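Local coordinates for protein oxidoreductase, zinc-binding dehydrogenase family (Myxococcus xanthus, PDB 5K1S) that is a zinc-binding medium-chain reductase involved in the alternative de novo biosynthesis of isovaleryl coenzyme A, at residues I62-N67 with K341-L346; E231-R236 with R245-G250; A256-G261 with D266-S271. All coordinates share one frame; numbering follows the deposited sequence.

Contact 1: residues I62-N67 with K341-L346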
loop_
_atom_site.group_PDB
_atom_site.type_symbol
_atom_site.label_atom_id
_atom_site.label_comp_id
_atom_site.label_asym_id
_atom_site.label_seq_id
_atom_site.Cartn_x
_atom_site.Cartn_y
_atom_site.Cartn_z
ATOM N N ILE A 62 -0.732 -20.797 17.316
ATOM C CA ILE A 62 -2.068 -20.647 16.747
ATOM C C ILE A 62 -2.509 -21.957 16.111
ATOM O O ILE A 62 -3.639 -22.419 16.309
ATOM C CB ILE A 62 -2.090 -19.490 15.731
ATOM C CG1 ILE A 62 -1.583 -18.192 16.372
ATOM C CG2 ILE A 62 -3.498 -19.280 15.192
ATOM C CD1 ILE A 62 -1.332 -17.076 15.381
ATOM N N ASN A 63 -1.611 -22.582 15.349
ATOM C CA ASN A 63 -1.913 -23.864 14.723
ATOM C C ASN A 63 -2.300 -24.903 15.768
ATOM O O ASN A 63 -3.287 -25.630 15.601
ATOM C CB ASN A 63 -0.699 -24.329 13.913
ATOM C CG ASN A 63 -1.008 -25.505 13.006
ATOM O OD1 ASN A 63 -2.166 -25.826 12.749
ATOM N ND2 ASN A 63 0.038 -26.147 12.507
ATOM N N ARG A 64 -1.542 -24.975 16.864
ATOM C CA ARG A 64 -1.808 -25.983 17.886
ATOM C C ARG A 64 -3.196 -25.826 18.492
ATOM O O ARG A 64 -3.813 -26.820 18.889
ATOM C CB ARG A 64 -0.748 -25.912 18.985
ATOM C CG ARG A 64 -1.037 -26.825 20.164
ATOM C CD ARG A 64 0.039 -26.757 21.229
ATOM N NE ARG A 64 0.309 -25.393 21.679
ATOM C CZ ARG A 64 -0.523 -24.657 22.404
ATOM N NH1 ARG A 64 -1.709 -25.130 22.759
ATOM N NH2 ARG A 64 -0.173 -23.431 22.765
ATOM N N ARG A 65 -3.700 -24.595 18.582
ATOM C CA ARG A 65 -4.998 -24.339 19.194
ATOM C C ARG A 65 -6.167 -24.682 18.282
ATOM O O ARG A 65 -7.319 -24.545 18.707
ATOM C CB ARG A 65 -5.101 -22.871 19.616
ATOM C CG ARG A 65 -4.215 -22.500 20.790
ATOM C CD ARG A 65 -4.274 -21.011 21.087
ATOM N NE ARG A 65 -3.367 -20.637 22.170
ATOM C CZ ARG A 65 -2.936 -19.400 22.396
ATOM N NH1 ARG A 65 -3.318 -18.399 21.611
ATOM N NH2 ARG A 65 -2.112 -19.162 23.407
ATOM N N GLY A 66 -5.907 -25.125 17.054
ATOM C CA GLY A 66 -6.966 -25.390 16.103
ATOM C C GLY A 66 -7.449 -24.175 15.345
ATOM O O GLY A 66 -8.457 -24.267 14.635
ATOM N N ASN A 67 -6.759 -23.043 15.461
ATOM C CA ASN A 67 -7.183 -21.805 14.828
ATOM C C ASN A 67 -6.655 -21.654 13.406
ATOM O O ASN A 67 -6.810 -20.582 12.815
ATOM C CB ASN A 67 -6.752 -20.612 15.683
ATOM C CG ASN A 67 -7.504 -20.545 17.003
ATOM O OD1 ASN A 67 -8.680 -20.895 17.074
ATOM N ND2 ASN A 67 -6.825 -20.106 18.055
ATOM N N LYS A 341 6.978 -27.421 26.446
ATOM C CA LYS A 341 7.656 -26.382 27.212
ATOM C C LYS A 341 8.003 -25.190 26.330
ATOM O O LYS A 341 7.875 -24.035 26.754
ATOM C CB LYS A 341 8.918 -26.948 27.861
ATOM C CG LYS A 341 8.678 -28.165 28.737
ATOM C CD LYS A 341 9.930 -28.546 29.513
ATOM C CE LYS A 341 9.705 -29.781 30.372
ATOM N NZ LYS A 341 10.892 -30.097 31.213
ATOM N N ALA A 342 8.439 -25.451 25.095
ATOM C CA ALA A 342 8.803 -24.366 24.190
ATOM C C ALA A 342 7.618 -23.443 23.936
ATOM O O ALA A 342 7.743 -22.216 24.016
ATOM C CB ALA A 342 9.334 -24.939 22.876
ATOM N N HIS A 343 6.453 -24.019 23.626
ATOM C CA HIS A 343 5.268 -23.199 23.384
ATOM C C HIS A 343 4.877 -22.416 24.628
ATOM O O HIS A 343 4.540 -21.228 24.543
ATOM C CB HIS A 343 4.103 -24.073 22.924
ATOM C CG HIS A 343 4.237 -24.552 21.518
ATOM N ND1 HIS A 343 3.153 -24.796 20.707
ATOM C CD2 HIS A 343 5.334 -24.828 20.777
ATOM C CE1 HIS A 343 3.576 -25.205 19.524
ATOM N NE2 HIS A 343 4.896 -25.232 19.541
ATOM N N PHE A 344 4.897 -23.067 25.790
ATOM C CA PHE A 344 4.571 -22.370 27.028
ATOM C C PHE A 344 5.458 -21.144 27.203
ATOM O O PHE A 344 4.970 -20.044 27.485
ATOM C CB PHE A 344 4.715 -23.319 28.218
ATOM C CG PHE A 344 4.180 -22.761 29.505
ATOM C CD1 PHE A 344 4.951 -21.912 30.284
ATOM C CD2 PHE A 344 2.903 -23.084 29.937
ATOM C CE1 PHE A 344 4.457 -21.395 31.467
ATOM C CE2 PHE A 344 2.405 -22.570 31.120
ATOM C CZ PHE A 344 3.184 -21.726 31.885
ATOM N N ARG A 345 6.771 -21.316 27.033
ATOM C CA ARG A 345 7.681 -20.176 27.087
ATOM C C ARG A 345 7.268 -19.107 26.084
ATOM O O ARG A 345 7.184 -17.920 26.418
ATOM C CB ARG A 345 9.114 -20.630 26.811
ATOM C CG ARG A 345 9.747 -21.453 27.918
ATOM C CD ARG A 345 11.189 -21.806 27.574
ATOM N NE ARG A 345 12.004 -20.615 27.339
ATOM C CZ ARG A 345 13.260 -20.636 26.906
ATOM N NH1 ARG A 345 13.865 -21.790 26.651
ATOM N NH2 ARG A 345 13.916 -19.497 26.725
ATOM N N LEU A 346 7.006 -19.515 24.842
ATOM C CA LEU A 346 6.703 -18.549 23.794
ATOM C C LEU A 346 5.372 -17.851 24.049
ATOM O O LEU A 346 5.242 -16.647 23.804
ATOM C CB LEU A 346 6.700 -19.248 22.433
ATOM C CG LEU A 346 6.491 -18.366 21.201
ATOM C CD1 LEU A 346 7.544 -17.268 21.118
ATOM C CD2 LEU A 346 6.513 -19.219 19.942
#

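Contact 2: residues E231-R236 with R245-G250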
loop_
_atom_site.group_PDB
_atom_site.type_symbol
_atom_site.label_atom_id
_atom_site.label_comp_id
_atom_site.label_asym_id
_atom_site.label_seq_id
_atom_site.Cartn_x
_atom_site.Cartn_y
_atom_site.Cartn_z
ATOM N N GLU A 231 19.502 5.304 15.153
ATOM C CA GLU A 231 18.719 5.978 16.177
ATOM C C GLU A 231 17.723 4.990 16.763
ATOM O O GLU A 231 17.232 4.096 16.069
ATOM C CB GLU A 231 17.975 7.195 15.613
ATOM C CG GLU A 231 18.840 8.132 14.778
ATOM C CD GLU A 231 19.879 8.867 15.602
ATOM O OE1 GLU A 231 19.733 8.916 16.842
ATOM O OE2 GLU A 231 20.842 9.396 15.009
ATOM N N VAL A 232 17.431 5.158 18.050
ATOM C CA VAL A 232 16.477 4.313 18.757
ATOM C C VAL A 232 15.549 5.207 19.565
ATOM O O VAL A 232 15.991 6.186 20.177
ATOM C CB VAL A 232 17.184 3.294 19.675
ATOM C CG1 VAL A 232 16.165 2.346 20.295
ATOM C CG2 VAL A 232 18.239 2.517 18.897
ATOM N N ILE A 233 14.263 4.869 19.563
ATOM C CA ILE A 233 13.243 5.620 20.283
ATOM C C ILE A 233 12.453 4.644 21.142
ATOM O O ILE A 233 12.051 3.576 20.666
ATOM C CB ILE A 233 12.305 6.381 19.325
ATOM C CG1 ILE A 233 13.102 7.394 18.496
ATOM C CG2 ILE A 233 11.192 7.086 20.107
ATOM C CD1 ILE A 233 12.297 8.074 17.404
ATOM N N VAL A 234 12.233 5.009 22.400
ATOM C CA VAL A 234 11.424 4.223 23.322
ATOM C C VAL A 234 10.036 4.843 23.361
ATOM O O VAL A 234 9.885 6.026 23.693
ATOM C CB VAL A 234 12.053 4.178 24.723
ATOM C CG1 VAL A 234 11.226 3.297 25.652
ATOM C CG2 VAL A 234 13.489 3.679 24.646
ATOM N N SER A 235 9.021 4.053 23.020
ATOM C CA SER A 235 7.658 4.561 22.972
ATOM C C SER A 235 6.690 3.394 22.891
ATOM O O SER A 235 6.962 2.404 22.206
ATOM C CB SER A 235 7.460 5.493 21.770
ATOM O OG SER A 235 6.092 5.826 21.605
ATOM N N ARG A 236 5.563 3.518 23.595
ATOM C CA ARG A 236 4.498 2.532 23.478
ATOM C C ARG A 236 3.851 2.555 22.102
ATOM O O ARG A 236 3.218 1.568 21.711
ATOM C CB ARG A 236 3.437 2.773 24.554
ATOM N N ARG A 245 10.341 13.107 13.674
ATOM C CA ARG A 245 10.468 14.395 13.001
ATOM C C ARG A 245 11.553 15.248 13.646
ATOM O O ARG A 245 12.146 16.105 12.983
ATOM C CB ARG A 245 9.128 15.131 13.019
ATOM N N LYS A 246 11.827 15.026 14.933
ATOM C CA LYS A 246 12.928 15.716 15.595
ATOM C C LYS A 246 14.275 15.119 15.207
ATOM O O LYS A 246 15.226 15.857 14.926
ATOM C CB LYS A 246 12.741 15.662 17.112
ATOM C CG LYS A 246 12.178 16.938 17.711
ATOM C CD LYS A 246 11.705 16.723 19.139
ATOM C CE LYS A 246 11.289 18.033 19.786
ATOM N NZ LYS A 246 10.554 17.819 21.062
ATOM N N ARG A 247 14.375 13.789 15.182
ATOM C CA ARG A 247 15.621 13.125 14.825
ATOM C C ARG A 247 15.892 13.129 13.326
ATOM O O ARG A 247 16.994 12.753 12.915
ATOM C CB ARG A 247 15.610 11.682 15.336
ATOM C CG ARG A 247 15.775 11.562 16.842
ATOM C CD ARG A 247 15.744 10.112 17.296
ATOM N NE ARG A 247 16.149 9.964 18.692
ATOM C CZ ARG A 247 15.355 10.187 19.734
ATOM N NH1 ARG A 247 14.100 10.577 19.554
ATOM N NH2 ARG A 247 15.819 10.024 20.966
ATOM N N THR A 248 14.924 13.542 12.504
ATOM C CA THR A 248 15.092 13.605 11.057
ATOM C C THR A 248 15.099 15.040 10.542
ATOM O O THR A 248 14.846 15.272 9.355
ATOM C CB THR A 248 13.992 12.805 10.357
ATOM O OG1 THR A 248 12.711 13.353 10.691
ATOM C CG2 THR A 248 14.043 11.341 10.776
ATOM N N GLN A 249 15.388 16.009 11.411
ATOM C CA GLN A 249 15.417 17.420 11.027
ATOM C C GLN A 249 14.067 17.863 10.468
ATOM O O GLN A 249 13.992 18.676 9.544
ATOM C CB GLN A 249 16.537 17.696 10.021
ATOM C CG GLN A 249 17.914 17.222 10.471
ATOM C CD GLN A 249 18.183 15.772 10.113
ATOM O OE1 GLN A 249 17.796 15.302 9.042
ATOM N NE2 GLN A 249 18.848 15.054 11.011
ATOM N N GLY A 250 12.989 17.322 11.033
ATOM C CA GLY A 250 11.651 17.682 10.608
ATOM C C GLY A 250 11.269 17.224 9.221
ATOM O O GLY A 250 10.213 17.624 8.722
#

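Contact 3: residues A256-G261 with D266-S271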
loop_
_atom_site.group_PDB
_atom_site.type_symbol
_atom_site.label_atom_id
_atom_site.label_comp_id
_atom_site.label_asym_id
_atom_site.label_seq_id
_atom_site.Cartn_x
_atom_site.Cartn_y
_atom_site.Cartn_z
ATOM N N ALA A 256 8.937 3.116 5.932
ATOM C CA ALA A 256 8.683 2.608 7.272
ATOM C C ALA A 256 8.335 1.129 7.196
ATOM O O ALA A 256 7.537 0.717 6.348
ATOM C CB ALA A 256 7.552 3.382 7.956
ATOM N N VAL A 257 8.935 0.341 8.080
ATOM C CA VAL A 257 8.657 -1.086 8.192
ATOM C C VAL A 257 7.735 -1.257 9.393
ATOM O O VAL A 257 8.179 -1.226 10.545
ATOM C CB VAL A 257 9.943 -1.904 8.341
ATOM C CG1 VAL A 257 9.625 -3.386 8.465
ATOM C CG2 VAL A 257 10.870 -1.649 7.160
ATOM N N GLU A 258 6.442 -1.440 9.128
ATOM C CA GLU A 258 5.433 -1.511 10.184
ATOM C C GLU A 258 5.242 -2.970 10.580
ATOM O O GLU A 258 4.466 -3.699 9.959
ATOM C CB GLU A 258 4.125 -0.881 9.718
ATOM C CG GLU A 258 3.011 -0.928 10.756
ATOM C CD GLU A 258 3.372 -0.205 12.042
ATOM O OE1 GLU A 258 3.116 1.014 12.136
ATOM O OE2 GLU A 258 3.918 -0.856 12.958
ATOM N N ILE A 259 5.950 -3.394 11.624
ATOM C CA ILE A 259 5.817 -4.753 12.141
ATOM C C ILE A 259 4.724 -4.837 13.196
ATOM O O ILE A 259 3.952 -5.798 13.224
ATOM C CB ILE A 259 7.171 -5.234 12.703
ATOM C CG1 ILE A 259 8.233 -5.254 11.600
ATOM C CG2 ILE A 259 7.027 -6.620 13.334
ATOM C CD1 ILE A 259 9.641 -5.503 12.104
ATOM N N VAL A 260 4.650 -3.844 14.085
ATOM C CA VAL A 260 3.658 -3.874 15.155
ATOM C C VAL A 260 2.252 -3.859 14.572
ATOM O O VAL A 260 1.418 -4.715 14.890
ATOM C CB VAL A 260 3.880 -2.698 16.123
ATOM C CG1 VAL A 260 2.828 -2.700 17.221
ATOM C CG2 VAL A 260 5.279 -2.757 16.724
ATOM N N GLY A 261 1.966 -2.882 13.716
ATOM C CA GLY A 261 0.654 -2.762 13.112
ATOM C C GLY A 261 -0.188 -1.658 13.722
ATOM O O GLY A 261 0.242 -0.503 13.792
ATOM N N ASP A 266 -0.908 4.805 13.418
ATOM C CA ASP A 266 -1.292 6.209 13.296
ATOM C C ASP A 266 -0.087 7.131 13.449
ATOM O O ASP A 266 0.016 8.149 12.753
ATOM C CB ASP A 266 -2.364 6.549 14.331
ATOM C CG ASP A 266 -2.912 7.952 14.161
ATOM O OD1 ASP A 266 -3.719 8.165 13.232
ATOM O OD2 ASP A 266 -2.539 8.838 14.959
ATOM N N GLN A 267 0.835 6.796 14.354
ATOM C CA GLN A 267 2.040 7.603 14.520
ATOM C C GLN A 267 3.013 7.387 13.367
ATOM O O GLN A 267 3.687 8.330 12.934
ATOM C CB GLN A 267 2.710 7.274 15.852
ATOM C CG GLN A 267 1.934 7.737 17.070
ATOM C CD GLN A 267 1.899 9.245 17.197
ATOM O OE1 GLN A 267 2.808 9.852 17.765
ATOM N NE2 GLN A 267 0.848 9.861 16.667
ATOM N N THR A 268 3.107 6.153 12.864
ATOM C CA THR A 268 3.976 5.877 11.723
ATOM C C THR A 268 3.647 6.799 10.558
ATOM O O THR A 268 4.538 7.430 9.980
ATOM C CB THR A 268 3.843 4.409 11.301
ATOM O OG1 THR A 268 4.363 3.559 12.331
ATOM C CG2 THR A 268 4.604 4.139 10.002
ATOM N N LEU A 269 2.365 6.885 10.197
ATOM C CA LEU A 269 1.955 7.754 9.097
ATOM C C LEU A 269 2.434 9.183 9.319
ATOM O O LEU A 269 3.109 9.765 8.462
ATOM C CB LEU A 269 0.434 7.719 8.946
ATOM C CG LEU A 269 -0.178 6.400 8.477
ATOM C CD1 LEU A 269 -1.690 6.455 8.602
ATOM C CD2 LEU A 269 0.230 6.099 7.042
ATOM N N LYS A 270 2.091 9.765 10.471
ATOM C CA LYS A 270 2.519 11.125 10.777
ATOM C C LYS A 270 4.031 11.277 10.712
ATOM O O LYS A 270 4.526 12.396 10.539
ATOM C CB LYS A 270 2.015 11.527 12.163
ATOM C CG LYS A 270 0.502 11.500 12.298
ATOM C CD LYS A 270 0.072 11.615 13.747
ATOM C CE LYS A 270 -1.435 11.503 13.886
ATOM N NZ LYS A 270 -1.864 11.485 15.311
ATOM N N SER A 271 4.772 10.180 10.843
ATOM C CA SER A 271 6.225 10.204 10.806
ATOM C C SER A 271 6.787 10.101 9.393
ATOM O O SER A 271 8.010 10.157 9.226
ATOM C CB SER A 271 6.779 9.062 11.665
ATOM O OG SER A 271 8.190 9.122 11.749
#

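Contact 1: residues I62-N67 with K341-L346
Arg64 NE donates to His343 ND1 over 3.1 Å, the one hydrogen bond between 62-67 and 341-346. The N-H points nearly straight at its acceptor, at 161°. The imidazole nitrogen lies in the guanidinium plane, at the edge where NE sits, whereas NE itself is tilted from the ring plane of His343; the two flat groups are turned 53° against each other, so they meet edge to edge without stacking. Arg64 runs out from its helix, CG anti to the backbone N (chi1 174°), then bends at chi3, which brings the NE edge of the guanidinium to ND1; Arg64 CD lies 3.7 Å from His343 ND1. The remaining polar ends have other mates: Arg64 NH2 forms a salt bridge with Glu347, just beyond 341-346, which also bridges to Arg65 NH2, and His343 NE2 is hydrogen-bonded to Tyr138 OH. Leu32 of strand 32-38 touches both side chains. The side chain of His343 lies about 8 Å from that of Cys57, which with His79 and Cys166 holds a zinc ion. Helix 58-64 ends in a Schellman motif at Gly66, whose positive phi suits glycine. A leucine in place of Arg64 would probably leave His343 ND1 without its donor and Glu347 short of one of its positive partners. Because ND1 accepts, the neutral ring would probably carry its proton on NE2, and the neighbouring arginine charge probably disfavours a doubly protonated imidazole.

Contact 2: residues E231-R236 with R245-G250
Ile233 and Arg247 make the van der Waals part of this contact, a branched aliphatic chain laid over one face of a cation. Ile233 CG1 stands 3.4 Å above the guanidinium plane, displaced toward its rim, and comes closest to Arg247 at NH1, 3.5 Å away. Ile233 CD1 follows alongside, 4.0 Å from Arg247 CD, the two side chains passing each other in opposite directions. Glu231 adds its CB, 4.0 Å from Arg247 CD. The arginine reaches this far because its chain is extended from CG to NE, with chi3 at 169°; a long side chain with a greasy stem and a flat charged end suits a place at the edge of the domain. Strand 231-234 is an outermost strand, within this chain, of the six-stranded parallel sheet of the Rossmann-type domain, and helix 240-247 packs back on it, with Phe240 and Val244 also touching Ile233. The polar part is looser. Val232 O lies over the same face as Ile233 CG1, 3.9 Å from Arg247 NH2. Opposite charges come near without a salt bridge, Glu231 OE1, at the guanidinium edge near its plane, being 4.2 Å from Arg247 NE, with the carboxylate and guanidinium planes 49° apart. Arg247 NH1 has a long, weak ion pair with Asp243. Glu231 OE2 is instead tied to Arg210 of strand 210-215 in a salt bridge, and Arg210 also donates to Arg247 O.

Contact 3: residues A256-G261 with D266-S271
Ala256 and Thr268 mark the closest approach of the two backbones, their CA atoms 7.3 Å apart, where the last half of strand 253-258 lies against helix 262-270. Past the strand the chain turns through Ile259 and Val260 to Gly261, whose backbone angles would drive a CB into the preceding carbonyl oxygen, a place that calls for glycine. Strand, tight turn and helix form a beta-alpha unit of the Rossmann-type domain, strand 253-258 running between strands 186-190 and 276-280 of the parallel sheet, so the residues facing the helix are buried. Ala256 suits the close spacing: its CB meets Thr268 CG2 at 3.7 Å, methyl to methyl. Thr268 turns its two branches to different tasks. With CG2 anti to the backbone N and OG1 beside it (chi1 -67°), the methyl goes to Ala256 and the hydroxyl to Glu258, where OG1 lies 2.8 Å from OE1. Thr264 O is a further partner of that hydroxyl. Glu258 bends at chi2, its chain crossing that of Thr268 at a slant, and its other oxygen has two partners, which help accommodate a buried glutamate. Gly261 N donates to Glu258 OE2 over 2.9 Å, almost straight at 175° but from above the carboxylate, 59° out of its plane; Thr190 OG1 also bonds to OE2. On the helix's outer side, Lys270 NZ reaches back one turn to Asp266 OD2 in a salt bridge of 2.8 Å, meeting the oxygen on its syn side.

From the N terminus, the chain first passes through 62-67, but contact 1 closes only at 341-346, after 273 intervening residues. Its long loop contains the whole parallel sheet and, nested within it, contacts 2 and 3. These are short-range and in series: contact 2 joins strand 231-234 to helix 240-247, contact 3 strand 253-258 to helix 262-270. Both serve the same sheet, and helix 240-247, part of contact 2, also packs on contact 3, Phe240 meeting Thr268 and Val244 meeting Ser271. Contact 1 lies apart, its centre about 28 Å from that of contact 3 and about 35 Å from that of contact 2; outside the parallel sheet, it joins helix 58-64, near the Cys57-His79-Cys166 zinc site, to helix 339-347.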